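Local coordinates for protein dihydrodipicolinate synthase (Bacillus clausii KSM-K16, PDB 3E96) that probably acts as a 4-hydroxy-tetrahydrodipicolinate synthase, a TIM-barrel lyase of the DapA family expected to form a Schiff base with its substrate, at residues 22-25 / 26-29; 32-35 / 36-39; 246-249 / 250-254; 263-266 / 267-270; 287-290 / 291-294. All coordinates share one frame; numbering follows the deposited sequence.

Interaction 1 of 5, residues 22-25 / 26-29; sequences PFRK and SDGS
The tight, hairpin-like loop 24-29, closed where Arg24 meets Ser29, contains an Asx turn from Asp27 to Ser29. Two backbone bonds from Arg24 draw the ends of the loop together: Arg24 N donates to Ser29 O at 2.7 Å, in the carbonyl plane and nearly straight (166°), and Gly28 N returns to Arg24 O at 2.7 Å in a less straight bond. Gly28 has the positive phi, 72°, that lets the chain double back. Inside the loop, Asp27 OD1 accepts twice from one face of its carboxylate, from Ser29 N at 3.0 Å above the plane and from Ser29 OG at 2.7 Å on the syn side. Ser29 OG, set between its backbone N and carbonyl carbon (chi1 64°), thereby has its proton committed to Asp27 and receives Arg24 NH1 at 2.9 Å, at the edge of the guanidinium and slightly tilted from its plane. The arginine methylenes run beside the carboxylate, CB being 3.6 Å from Asp27 OD1, while the two flat groups stand almost perpendicular. Ser29 O also approaches Phe23 CA at 3.3 Å in a CA-H...O contact. The loop lies between strand 15-17 and helix 32-43; Pro22 packs on that helix through His34, Tyr35 and Thr38, and Gly28 O is bonded by Arg279.

Interaction 2 of 5, residues 32-35 / 36-39; sequences WHHY and KETV
Tyr35 meets Val39 one turn further along helix 32-43, and its side chain can be followed outward. From CB, beside the peptide leading to Lys36, chi1 of -174° sets CG next to its own carbonyl carbon, and the ring crosses the Val39 side chain at an angle. CE2 comes within 3.6 Å of Val39 CG2, flanked by CD2 and CZ at 4.0 and 3.9 Å from the same methyl; CD2 also lies in plane at the edge of the Trp32 ring. The methyl sits over one face of the tyrosine ring in a CH-pi contact, displaced toward the rim. At the tip, Tyr35 OH is hydrogen-bonded to Thr74 of helix 64-78. Val39 N meanwhile donates to Tyr35 O at 2.9 Å, making backbone and side-chain contacts between the same two residues. On another side of the helix, the Glu37 carboxylate stands nearly upright to the His33 ring, their planes 83° apart; OE2 is 3.1 Å from His33 NE2, but the angle is too poor for a hydrogen bond. The helix belongs to the beta-alpha-beta unit formed with strands 15-17 and 49-50. Helix 64-78 packs against it, with Arg73 in a cation-pi contact with Trp32 and Val78 touching Val39.

Interaction 3 of 5, residues 246-249 / 250-254; sequences VPFE and DLRGK
Glu249 and Arg252, near the C-terminal end of helix 235-252 in this TIM-barrel protein, form an i to i+3 salt bridge. The two side chains run side by side in the same direction. Glu249 turns back at chi2 (-62°) and Arg252 bends at chi3 (62°), folds that bring carboxylate and guanidinium together with their planes 77° apart. Arg252 NH1 donates to the syn lone pair of Glu249 OE2 at 2.9 Å, lying a little out of the guanidinium plane, and stays 3.4 Å from Glu249 OE1. A second partner, Asn260, takes NH2, which should limit rotation of the group. The arginine side chain comes within about 4 Å of that of Thr56, a predicted pyruvate-binding residue, so the bridge may help to position this charge beside the active site. The aliphatic part of Arg252 is held as well: CG lies over one face of the Phe248 ring, and CD packs 3.6 Å from Phe248 CE2. Phe248 in turn meets Val263 and Ala267 of helix 262-270.

Asp250, as deeply involved as the other two, brings its OD2 branch 3.2 Å from Val246 CG1 and is paired with Lys198 through OD1. Its amide donates to Val246 O at 2.8 Å, almost in line with the carbonyl. The helix is kinked at Pro247, whose ring nitrogen has no proton to give, and the N of Phe248 likewise has no bond to the turn before. One ordered water lies 2.9 Å from Asp250 OD1 and, in a weak contact, 3.3 Å from Glu249 O.

Interaction 4 of 5, residues 263-266 / 267-270; sequences VIKE and AMEM
Helix 262-270, a short helix following the eight-stranded barrel in the chain, sets CG and SD of Met268 beside Ile264. Met268 CG, anti to its own carbonyl carbon (chi1 -68°), passes 3.0 Å from Ile264 O, and with chi2 extended (177°) SD lies 3.7 Å from Ile264 CG2. The bend at chi3 turns only the terminal methyl, whose position is doubtful because its modelled separations from Ile264 and Lys265 are too short to be trusted. Outside 263-270, Met268 also packs on Ile20 and Ala275. Lys265 instead runs away from the helix, extended beyond CG, into a buried pocket of oxygens, where its NZ is gripped by Glu58 in a salt bridge and by the carbonyl oxygens of Thr21 and Val277. A buried lysine is thus supplied with three oxygen partners, which probably favours its charged form. The Ile264 side chain lies about 4 Å from that of Thr56, a predicted pyruvate-binding residue, and touches Arg252. On another side of the helix, Ala267 CB fits closely against the preceding turn, 3.1 Å from Val263 O. Successive backbone bonds hold the turns together, the last of them from Met270 N to Glu266 O at 3.1 Å, with the donor above the carbonyl plane.

Interaction 5 of 5, residues 287-290 / 291-294; sequences NEDK and QLVT
Asp289 and Leu292, three residues apart near the start of helix 287-299, place their side chains across one another at an angle. In Leu292, chi1 of -66° followed by an extended chi2 carries the CD1 branch to 3.6 Å from Asp289 OD1. This is a carbon-to-oxygen packing contact; the polar needs of the carboxylate are met by other residues. Lys254 forms a salt bridge with OD1, while Tyr255 and Asn259 bond to OD2. Leu292 also packs its CG 3.4 Å from Glu288 O and touches Leu251 of helix 235-252. Val293 is turned another way: its CG2 branch lies 3.3 Å from Asp289 O, and the side chain packs on Ala267, Met270 and Leu251. One turn beyond Lys290, Thr294 sets OG1 beside its own backbone N, and the hydroxyl donates to Lys290 O at 3.0 Å. The amide of Thr294 reaches the same oxygen, also at 3.0 Å, but from the opposite face of the carbonyl plane. Lys290 NZ has partners in Glu266 and the carbonyl of Leu285. With two donors on its opposite faces, Lys290 O is well satisfied within the helix, whereas the lysine, tyrosine and asparagine gathered round the Asp289 carboxylate probably favour its charged form, at a distance from the predicted catalytic residues.

In the fold
The five contacts follow one another along the chain without overlap. Interactions 1 and 2 belong to the first beta-alpha unit of the eight-stranded parallel barrel, a loop and the helix it leads into, with centres 13 Å apart. Interactions 3, 4 and 5 lie on the three last helices, 235-252, 262-270 and 287-299, with centres 11 to 13 Å apart. Salt bridges Lys254-Asp289 and Glu266-Lys290 tie 287-294 to the other two. Lys265 meeting Phe23 joins interaction 4 to interaction 1. The C-terminal helices thus pack together and reach back to the chain's beginning, with interactions 3 and 4 bordering the predicted pyruvate site.

Interaction 1 of 5, residues 22-25 / 26-29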
loop_
_atom_site.group_PDB
_atom_site.type_symbol
_atom_site.label_atom_id
_atom_site.label_comp_id
_atom_site.label_asym_id
_atom_site.label_seq_id
_atom_site.Cartn_x
_atom_site.Cartn_y
_atom_site.Cartn_z
ATOM N N PRO B 22 -10.999 -13.553 11.193
ATOM C CA PRO B 22 -10.330 -14.690 11.834
ATOM C C PRO B 22 -9.665 -15.602 10.809
ATOM O O PRO B 22 -10.310 -16.030 9.855
ATOM C CB PRO B 22 -11.473 -15.404 12.565
ATOM C CG PRO B 22 -12.469 -14.304 12.811
ATOM C CD PRO B 22 -12.435 -13.538 11.516
ATOM N N PHE B 23 -8.378 -15.891 11.000
ATOM C CA PHE B 23 -7.658 -16.776 10.088
ATOM C C PHE B 23 -7.156 -17.980 10.876
ATOM O O PHE B 23 -6.660 -17.829 11.994
ATOM C CB PHE B 23 -6.449 -16.077 9.457
ATOM C CG PHE B 23 -6.792 -14.900 8.593
ATOM C CD1 PHE B 23 -7.675 -15.031 7.527
ATOM C CD2 PHE B 23 -6.187 -13.662 8.816
ATOM C CE1 PHE B 23 -7.949 -13.947 6.690
ATOM C CE2 PHE B 23 -6.453 -12.574 7.988
ATOM C CZ PHE B 23 -7.336 -12.715 6.923
ATOM N N ARG B 24 -7.273 -19.167 10.289
ATOM C CA ARG B 24 -6.817 -20.386 10.952
ATOM C C ARG B 24 -5.300 -20.464 11.002
ATOM O O ARG B 24 -4.621 -20.150 10.027
ATOM C CB ARG B 24 -7.355 -21.621 10.230
ATOM C CG ARG B 24 -8.864 -21.727 10.239
ATOM C CD ARG B 24 -9.313 -23.115 9.815
ATOM N NE ARG B 24 -10.750 -23.295 9.998
ATOM C CZ ARG B 24 -11.678 -22.814 9.178
ATOM N NH1 ARG B 24 -11.327 -22.120 8.102
ATOM N NH2 ARG B 24 -12.961 -23.025 9.437
ATOM N N LYS B 25 -4.766 -20.892 12.139
ATOM C CA LYS B 25 -3.322 -21.016 12.288
ATOM C C LYS B 25 -2.795 -22.130 11.389
ATOM O O LYS B 25 -1.675 -22.054 10.875
ATOM C CB LYS B 25 -2.964 -21.325 13.745
ATOM C CG LYS B 25 -1.467 -21.434 14.006
ATOM C CD LYS B 25 -1.186 -21.727 15.471
ATOM C CE LYS B 25 0.310 -21.841 15.738
ATOM N NZ LYS B 25 0.598 -22.130 17.172
ATOM N N SER B 26 -3.617 -23.157 11.189
ATOM C CA SER B 26 -3.235 -24.307 10.374
ATOM C C SER B 26 -2.931 -24.002 8.908
ATOM O O SER B 26 -1.888 -24.414 8.396
ATOM C CB SER B 26 -4.323 -25.383 10.442
ATOM O OG SER B 26 -5.512 -24.951 9.804
ATOM N N ASP B 27 -3.831 -23.295 8.228
ATOM C CA ASP B 27 -3.625 -22.987 6.814
ATOM C C ASP B 27 -3.921 -21.542 6.416
ATOM O O ASP B 27 -3.923 -21.210 5.227
ATOM C CB ASP B 27 -4.470 -23.926 5.946
ATOM C CG ASP B 27 -5.959 -23.783 6.207
ATOM O OD1 ASP B 27 -6.346 -22.916 7.021
ATOM O OD2 ASP B 27 -6.745 -24.541 5.594
ATOM N N GLY B 28 -4.182 -20.693 7.405
ATOM C CA GLY B 28 -4.468 -19.295 7.127
ATOM C C GLY B 28 -5.825 -19.014 6.501
ATOM O O GLY B 28 -6.112 -17.878 6.127
ATOM N N SER B 29 -6.671 -20.035 6.384
ATOM C CA SER B 29 -7.990 -19.840 5.788
ATOM C C SER B 29 -8.907 -19.086 6.744
ATOM O O SER B 29 -8.694 -19.077 7.954
ATOM C CB SER B 29 -8.625 -21.186 5.421
ATOM O OG SER B 29 -8.861 -21.972 6.575
#

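Interaction 2 of 5, residues 32-35 / 36-39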
loop_
_atom_site.group_PDB
_atom_site.type_symbol
_atom_site.label_atom_id
_atom_site.label_comp_id
_atom_site.label_asym_id
_atom_site.label_seq_id
_atom_site.Cartn_x
_atom_site.Cartn_y
_atom_site.Cartn_z
ATOM N N TRP B 32 -15.195 -18.632 9.034
ATOM C CA TRP B 32 -16.420 -17.852 9.024
ATOM C C TRP B 32 -17.256 -18.018 10.285
ATOM O O TRP B 32 -18.043 -17.136 10.627
ATOM C CB TRP B 32 -17.241 -18.197 7.783
ATOM C CG TRP B 32 -16.559 -17.802 6.506
ATOM C CD1 TRP B 32 -16.155 -18.633 5.501
ATOM C CD2 TRP B 32 -16.207 -16.472 6.094
ATOM N NE1 TRP B 32 -15.575 -17.905 4.486
ATOM C CE2 TRP B 32 -15.593 -16.577 4.825
ATOM C CE3 TRP B 32 -16.349 -15.204 6.676
ATOM C CZ2 TRP B 32 -15.123 -15.459 4.122
ATOM C CZ3 TRP B 32 -15.880 -14.090 5.975
ATOM C CH2 TRP B 32 -15.276 -14.230 4.713
ATOM N N HIS B 33 -17.101 -19.146 10.971
ATOM C CA HIS B 33 -17.844 -19.352 12.206
ATOM C C HIS B 33 -17.317 -18.336 13.211
ATOM O O HIS B 33 -18.085 -17.682 13.920
ATOM C CB HIS B 33 -17.633 -20.770 12.743
ATOM C CG HIS B 33 -18.363 -21.040 14.022
ATOM N ND1 HIS B 33 -19.734 -20.934 14.131
ATOM C CD2 HIS B 33 -17.915 -21.401 15.248
ATOM C CE1 HIS B 33 -20.098 -21.216 15.370
ATOM N NE2 HIS B 33 -19.013 -21.502 16.068
ATOM N N HIS B 34 -15.995 -18.201 13.267
ATOM C CA HIS B 34 -15.389 -17.245 14.183
ATOM C C HIS B 34 -15.750 -15.827 13.755
ATOM O O HIS B 34 -15.920 -14.943 14.594
ATOM C CB HIS B 34 -13.869 -17.428 14.212
ATOM C CG HIS B 34 -13.431 -18.696 14.880
ATOM N ND1 HIS B 34 -12.110 -19.082 14.954
ATOM C CD2 HIS B 34 -14.139 -19.651 15.530
ATOM C CE1 HIS B 34 -12.022 -20.219 15.622
ATOM N NE2 HIS B 34 -13.239 -20.586 15.983
ATOM N N TYR B 35 -15.877 -15.612 12.450
ATOM C CA TYR B 35 -16.237 -14.287 11.952
ATOM C C TYR B 35 -17.638 -13.932 12.444
ATOM O O TYR B 35 -17.888 -12.811 12.889
ATOM C CB TYR B 35 -16.205 -14.249 10.420
ATOM C CG TYR B 35 -16.420 -12.857 9.867
ATOM C CD1 TYR B 35 -15.498 -11.836 10.121
ATOM C CD2 TYR B 35 -17.560 -12.547 9.127
ATOM C CE1 TYR B 35 -15.710 -10.540 9.656
ATOM C CE2 TYR B 35 -17.787 -11.252 8.657
ATOM C CZ TYR B 35 -16.856 -10.253 8.928
ATOM O OH TYR B 35 -17.081 -8.971 8.489
ATOM N N LYS B 36 -18.554 -14.893 12.367
ATOM C CA LYS B 36 -19.921 -14.663 12.821
ATOM C C LYS B 36 -19.926 -14.288 14.300
ATOM O O LYS B 36 -20.673 -13.403 14.722
ATOM C CB LYS B 36 -20.776 -15.916 12.597
ATOM C CG LYS B 36 -22.171 -15.831 13.197
ATOM C CD LYS B 36 -23.008 -17.043 12.799
ATOM C CE LYS B 36 -24.088 -17.331 13.833
ATOM N NZ LYS B 36 -24.956 -16.158 14.093
ATOM N N GLU B 37 -19.097 -14.969 15.082
ATOM C CA GLU B 37 -18.995 -14.696 16.513
ATOM C C GLU B 37 -18.530 -13.265 16.752
ATOM O O GLU B 37 -18.989 -12.595 17.680
ATOM C CB GLU B 37 -18.004 -15.657 17.172
ATOM C CG GLU B 37 -18.528 -17.066 17.372
ATOM C CD GLU B 37 -17.441 -18.027 17.813
ATOM O OE1 GLU B 37 -16.558 -17.612 18.594
ATOM O OE2 GLU B 37 -17.474 -19.203 17.384
ATOM N N THR B 38 -17.607 -12.810 15.914
ATOM C CA THR B 38 -17.061 -11.461 16.019
ATOM C C THR B 38 -18.130 -10.436 15.655
ATOM O O THR B 38 -18.324 -9.444 16.360
ATOM C CB THR B 38 -15.853 -11.292 15.081
ATOM O OG1 THR B 38 -14.854 -12.259 15.423
ATOM C CG2 THR B 38 -15.264 -9.898 15.212
ATOM N N VAL B 39 -18.821 -10.679 14.550
ATOM C CA VAL B 39 -19.885 -9.788 14.114
ATOM C C VAL B 39 -20.939 -9.678 15.215
ATOM O O VAL B 39 -21.388 -8.578 15.541
ATOM C CB VAL B 39 -20.550 -10.309 12.826
ATOM C CG1 VAL B 39 -21.816 -9.508 12.530
ATOM C CG2 VAL B 39 -19.573 -10.208 11.663
#

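Interaction 3 of 5, residues 246-249 / 250-254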
loop_
_atom_site.group_PDB
_atom_site.type_symbol
_atom_site.label_atom_id
_atom_site.label_comp_id
_atom_site.label_asym_id
_atom_site.label_seq_id
_atom_site.Cartn_x
_atom_site.Cartn_y
_atom_site.Cartn_z
ATOM N N VAL B 246 -5.925 3.924 26.502
ATOM C CA VAL B 246 -4.679 4.296 25.829
ATOM C C VAL B 246 -3.557 3.250 25.782
ATOM O O VAL B 246 -2.969 3.017 24.723
ATOM C CB VAL B 246 -4.101 5.610 26.405
ATOM C CG1 VAL B 246 -2.734 5.896 25.784
ATOM C CG2 VAL B 246 -5.045 6.758 26.102
ATOM N N PRO B 247 -3.236 2.614 26.919
ATOM C CA PRO B 247 -2.165 1.612 26.903
ATOM C C PRO B 247 -2.378 0.513 25.859
ATOM O O PRO B 247 -1.428 0.053 25.225
ATOM C CB PRO B 247 -2.177 1.074 28.334
ATOM C CG PRO B 247 -2.611 2.272 29.131
ATOM C CD PRO B 247 -3.742 2.823 28.288
ATOM N N PHE B 248 -3.629 0.102 25.681
ATOM C CA PHE B 248 -3.961 -0.931 24.712
ATOM C C PHE B 248 -3.694 -0.420 23.300
ATOM O O PHE B 248 -3.113 -1.126 22.470
ATOM C CB PHE B 248 -5.434 -1.326 24.842
ATOM C CG PHE B 248 -5.842 -2.464 23.941
ATOM C CD1 PHE B 248 -5.368 -3.753 24.167
ATOM C CD2 PHE B 248 -6.705 -2.246 22.872
ATOM C CE1 PHE B 248 -5.750 -4.814 23.340
ATOM C CE2 PHE B 248 -7.095 -3.296 22.038
ATOM C CZ PHE B 248 -6.615 -4.582 22.274
ATOM N N GLU B 249 -4.121 0.810 23.030
ATOM C CA GLU B 249 -3.917 1.397 21.713
ATOM C C GLU B 249 -2.433 1.618 21.427
ATOM O O GLU B 249 -1.986 1.449 20.290
ATOM C CB GLU B 249 -4.700 2.710 21.591
ATOM C CG GLU B 249 -6.214 2.494 21.545
ATOM C CD GLU B 249 -6.645 1.681 20.329
ATOM O OE1 GLU B 249 -6.512 2.188 19.196
ATOM O OE2 GLU B 249 -7.106 0.530 20.498
ATOM N N ASP B 250 -1.663 1.979 22.452
ATOM C CA ASP B 250 -0.232 2.181 22.251
ATOM C C ASP B 250 0.465 0.857 21.959
ATOM O O ASP B 250 1.406 0.808 21.167
ATOM C CB ASP B 250 0.409 2.851 23.469
ATOM C CG ASP B 250 0.041 4.314 23.582
ATOM O OD1 ASP B 250 -0.272 4.932 22.540
ATOM O OD2 ASP B 250 0.079 4.853 24.707
ATOM N N LEU B 251 -0.003 -0.218 22.587
ATOM C CA LEU B 251 0.591 -1.528 22.356
ATOM C C LEU B 251 0.301 -1.973 20.920
ATOM O O LEU B 251 1.153 -2.572 20.262
ATOM C CB LEU B 251 0.034 -2.546 23.349
ATOM C CG LEU B 251 0.657 -3.944 23.320
ATOM C CD1 LEU B 251 2.176 -3.854 23.380
ATOM C CD2 LEU B 251 0.120 -4.747 24.501
ATOM N N ARG B 252 -0.905 -1.674 20.441
ATOM C CA ARG B 252 -1.296 -2.005 19.074
ATOM C C ARG B 252 -0.455 -1.189 18.090
ATOM O O ARG B 252 -0.155 -1.636 16.983
ATOM C CB ARG B 252 -2.771 -1.660 18.836
ATOM C CG ARG B 252 -3.775 -2.548 19.555
ATOM C CD ARG B 252 -5.191 -2.081 19.250
ATOM N NE ARG B 252 -5.499 -2.171 17.824
ATOM C CZ ARG B 252 -6.539 -1.580 17.243
ATOM N NH1 ARG B 252 -7.374 -0.843 17.964
ATOM N NH2 ARG B 252 -6.753 -1.735 15.942
ATOM N N GLY B 253 -0.094 0.020 18.504
ATOM C CA GLY B 253 0.681 0.905 17.650
ATOM C C GLY B 253 2.167 0.618 17.528
ATOM O O GLY B 253 2.852 1.263 16.729
ATOM N N LYS B 254 2.680 -0.335 18.303
ATOM C CA LYS B 254 4.104 -0.665 18.236
ATOM C C LYS B 254 4.567 -1.083 16.839
ATOM O O LYS B 254 3.810 -1.678 16.063
ATOM C CB LYS B 254 4.455 -1.785 19.229
ATOM C CG LYS B 254 4.434 -1.356 20.690
ATOM C CD LYS B 254 4.991 -2.447 21.613
ATOM C CE LYS B 254 6.488 -2.645 21.416
ATOM N NZ LYS B 254 7.067 -3.624 22.392
HETATM O O HOH W 1 -1.138 4.612 19.764
#

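Interaction 4 of 5, residues 263-266 / 267-270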
loop_
_atom_site.group_PDB
_atom_site.type_symbol
_atom_site.label_atom_id
_atom_site.label_comp_id
_atom_site.label_asym_id
_atom_site.label_seq_id
_atom_site.Cartn_x
_atom_site.Cartn_y
_atom_site.Cartn_z
ATOM N N VAL B 263 -2.170 -7.713 18.038
ATOM C CA VAL B 263 -2.390 -7.489 19.473
ATOM C C VAL B 263 -3.858 -7.778 19.805
ATOM O O VAL B 263 -4.170 -8.391 20.834
ATOM C CB VAL B 263 -2.056 -6.032 19.890
ATOM C CG1 VAL B 263 -2.587 -5.749 21.298
ATOM C CG2 VAL B 263 -0.548 -5.819 19.855
ATOM N N ILE B 264 -4.759 -7.333 18.931
ATOM C CA ILE B 264 -6.185 -7.570 19.132
ATOM C C ILE B 264 -6.482 -9.074 19.145
ATOM O O ILE B 264 -7.183 -9.577 20.034
ATOM C CB ILE B 264 -7.030 -6.905 18.013
ATOM C CG1 ILE B 264 -7.004 -5.385 18.177
ATOM C CG2 ILE B 264 -8.469 -7.407 18.063
ATOM C CD1 ILE B 264 -7.747 -4.637 17.086
ATOM N N LYS B 265 -5.941 -9.792 18.165
ATOM C CA LYS B 265 -6.177 -11.230 18.072
ATOM C C LYS B 265 -5.618 -12.047 19.226
ATOM O O LYS B 265 -6.274 -12.974 19.709
ATOM C CB LYS B 265 -5.650 -11.770 16.737
ATOM C CG LYS B 265 -6.512 -11.343 15.545
ATOM C CD LYS B 265 -6.130 -12.054 14.251
ATOM C CE LYS B 265 -7.102 -11.684 13.131
ATOM N NZ LYS B 265 -6.690 -12.224 11.796
ATOM N N GLU B 266 -4.416 -11.721 19.682
ATOM C CA GLU B 266 -3.849 -12.481 20.789
ATOM C C GLU B 266 -4.532 -12.106 22.101
ATOM O O GLU B 266 -4.619 -12.924 23.017
ATOM C CB GLU B 266 -2.334 -12.287 20.852
ATOM C CG GLU B 266 -1.644 -12.935 19.655
ATOM C CD GLU B 266 -0.179 -13.239 19.877
ATOM O OE1 GLU B 266 0.244 -13.361 21.049
ATOM O OE2 GLU B 266 0.549 -13.378 18.870
ATOM N N ALA B 267 -5.048 -10.883 22.183
ATOM C CA ALA B 267 -5.764 -10.448 23.377
ATOM C C ALA B 267 -7.111 -11.182 23.422
ATOM O O ALA B 267 -7.530 -11.671 24.480
ATOM C CB ALA B 267 -5.989 -8.941 23.340
ATOM N N MET B 268 -7.781 -11.259 22.270
ATOM C CA MET B 268 -9.073 -11.949 22.166
ATOM C C MET B 268 -8.916 -13.415 22.576
ATOM O O MET B 268 -9.732 -13.946 23.338
ATOM C CB MET B 268 -9.627 -11.888 20.726
ATOM C CG MET B 268 -10.064 -10.496 20.241
ATOM S SD MET B 268 -10.627 -10.428 18.507
ATOM C CE MET B 268 -9.133 -10.429 17.667
ATOM N N GLU B 269 -7.871 -14.069 22.070
ATOM C CA GLU B 269 -7.630 -15.475 22.393
ATOM C C GLU B 269 -7.408 -15.668 23.895
ATOM O O GLU B 269 -7.875 -16.656 24.477
ATOM C CB GLU B 269 -6.424 -16.009 21.613
ATOM C CG GLU B 269 -6.686 -16.279 20.123
ATOM C CD GLU B 269 -7.640 -17.440 19.877
ATOM O OE1 GLU B 269 -7.665 -18.385 20.698
ATOM O OE2 GLU B 269 -8.352 -17.423 18.848
ATOM N N MET B 270 -6.694 -14.737 24.522
ATOM C CA MET B 270 -6.456 -14.824 25.958
ATOM C C MET B 270 -7.778 -14.709 26.719
ATOM O O MET B 270 -7.926 -15.271 27.803
ATOM C CB MET B 270 -5.499 -13.723 26.425
ATOM C CG MET B 270 -4.029 -14.050 26.229
ATOM S SD MET B 270 -2.942 -12.883 27.088
ATOM C CE MET B 270 -3.173 -13.368 28.753
#

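Interaction 5 of 5, residues 287-290 / 291-294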
loop_
_atom_site.group_PDB
_atom_site.type_symbol
_atom_site.label_atom_id
_atom_site.label_comp_id
_atom_site.label_asym_id
_atom_site.label_seq_id
_atom_site.Cartn_x
_atom_site.Cartn_y
_atom_site.Cartn_z
ATOM N N ASN B 287 7.571 -12.979 22.834
ATOM C CA ASN B 287 7.231 -13.321 24.209
ATOM C C ASN B 287 7.081 -12.030 25.006
ATOM O O ASN B 287 6.203 -11.911 25.860
ATOM C CB ASN B 287 8.315 -14.205 24.835
ATOM C CG ASN B 287 8.457 -15.540 24.131
ATOM O OD1 ASN B 287 7.465 -16.206 23.833
ATOM N ND2 ASN B 287 9.696 -15.944 23.870
ATOM N N GLU B 288 7.936 -11.057 24.707
ATOM C CA GLU B 288 7.887 -9.771 25.386
ATOM C C GLU B 288 6.518 -9.120 25.232
ATOM O O GLU B 288 5.916 -8.689 26.211
ATOM C CB GLU B 288 8.949 -8.824 24.822
ATOM C CG GLU B 288 8.892 -7.425 25.423
ATOM C CD GLU B 288 9.802 -6.439 24.712
ATOM O OE1 GLU B 288 9.853 -5.266 25.140
ATOM O OE2 GLU B 288 10.463 -6.833 23.726
ATOM N N ASP B 289 6.032 -9.037 23.996
ATOM C CA ASP B 289 4.735 -8.420 23.744
ATOM C C ASP B 289 3.570 -9.253 24.282
ATOM O O ASP B 289 2.552 -8.702 24.693
ATOM C CB ASP B 289 4.556 -8.143 22.246
ATOM C CG ASP B 289 5.387 -6.956 21.770
ATOM O OD1 ASP B 289 5.977 -6.259 22.623
ATOM O OD2 ASP B 289 5.445 -6.712 20.544
ATOM N N LYS B 290 3.713 -10.576 24.278
ATOM C CA LYS B 290 2.658 -11.441 24.812
ATOM C C LYS B 290 2.490 -11.114 26.299
ATOM O O LYS B 290 1.375 -11.090 26.822
ATOM C CB LYS B 290 3.032 -12.918 24.642
ATOM C CG LYS B 290 2.745 -13.489 23.262
ATOM C CD LYS B 290 3.342 -14.883 23.118
ATOM C CE LYS B 290 2.712 -15.655 21.964
ATOM N NZ LYS B 290 2.719 -14.898 20.680
ATOM N N GLN B 291 3.607 -10.849 26.970
ATOM C CA GLN B 291 3.587 -10.512 28.390
ATOM C C GLN B 291 2.927 -9.151 28.598
ATOM O O GLN B 291 2.184 -8.950 29.560
ATOM C CB GLN B 291 5.013 -10.485 28.948
ATOM C CG GLN B 291 5.096 -10.274 30.455
ATOM C CD GLN B 291 4.633 -11.490 31.240
ATOM O OE1 GLN B 291 3.492 -11.934 31.112
ATOM N NE2 GLN B 291 5.525 -12.037 32.059
ATOM N N LEU B 292 3.192 -8.213 27.693
ATOM C CA LEU B 292 2.596 -6.888 27.803
ATOM C C LEU B 292 1.079 -6.961 27.615
ATOM O O LEU B 292 0.338 -6.215 28.251
ATOM C CB LEU B 292 3.208 -5.932 26.770
ATOM C CG LEU B 292 4.689 -5.594 26.950
ATOM C CD1 LEU B 292 5.172 -4.744 25.780
ATOM C CD2 LEU B 292 4.886 -4.855 28.270
ATOM N N VAL B 293 0.618 -7.852 26.739
ATOM C CA VAL B 293 -0.822 -8.003 26.512
ATOM C C VAL B 293 -1.444 -8.608 27.772
ATOM O O VAL B 293 -2.530 -8.211 28.204
ATOM C CB VAL B 293 -1.120 -8.935 25.309
ATOM C CG1 VAL B 293 -2.624 -9.238 25.237
ATOM C CG2 VAL B 293 -0.666 -8.274 24.012
ATOM N N THR B 294 -0.742 -9.572 28.354
ATOM C CA THR B 294 -1.207 -10.229 29.569
ATOM C C THR B 294 -1.340 -9.214 30.699
ATOM O O THR B 294 -2.382 -9.130 31.351
ATOM C CB THR B 294 -0.225 -11.341 29.997
ATOM O OG1 THR B 294 -0.214 -12.367 29.000
ATOM C CG2 THR B 294 -0.633 -11.942 31.343
#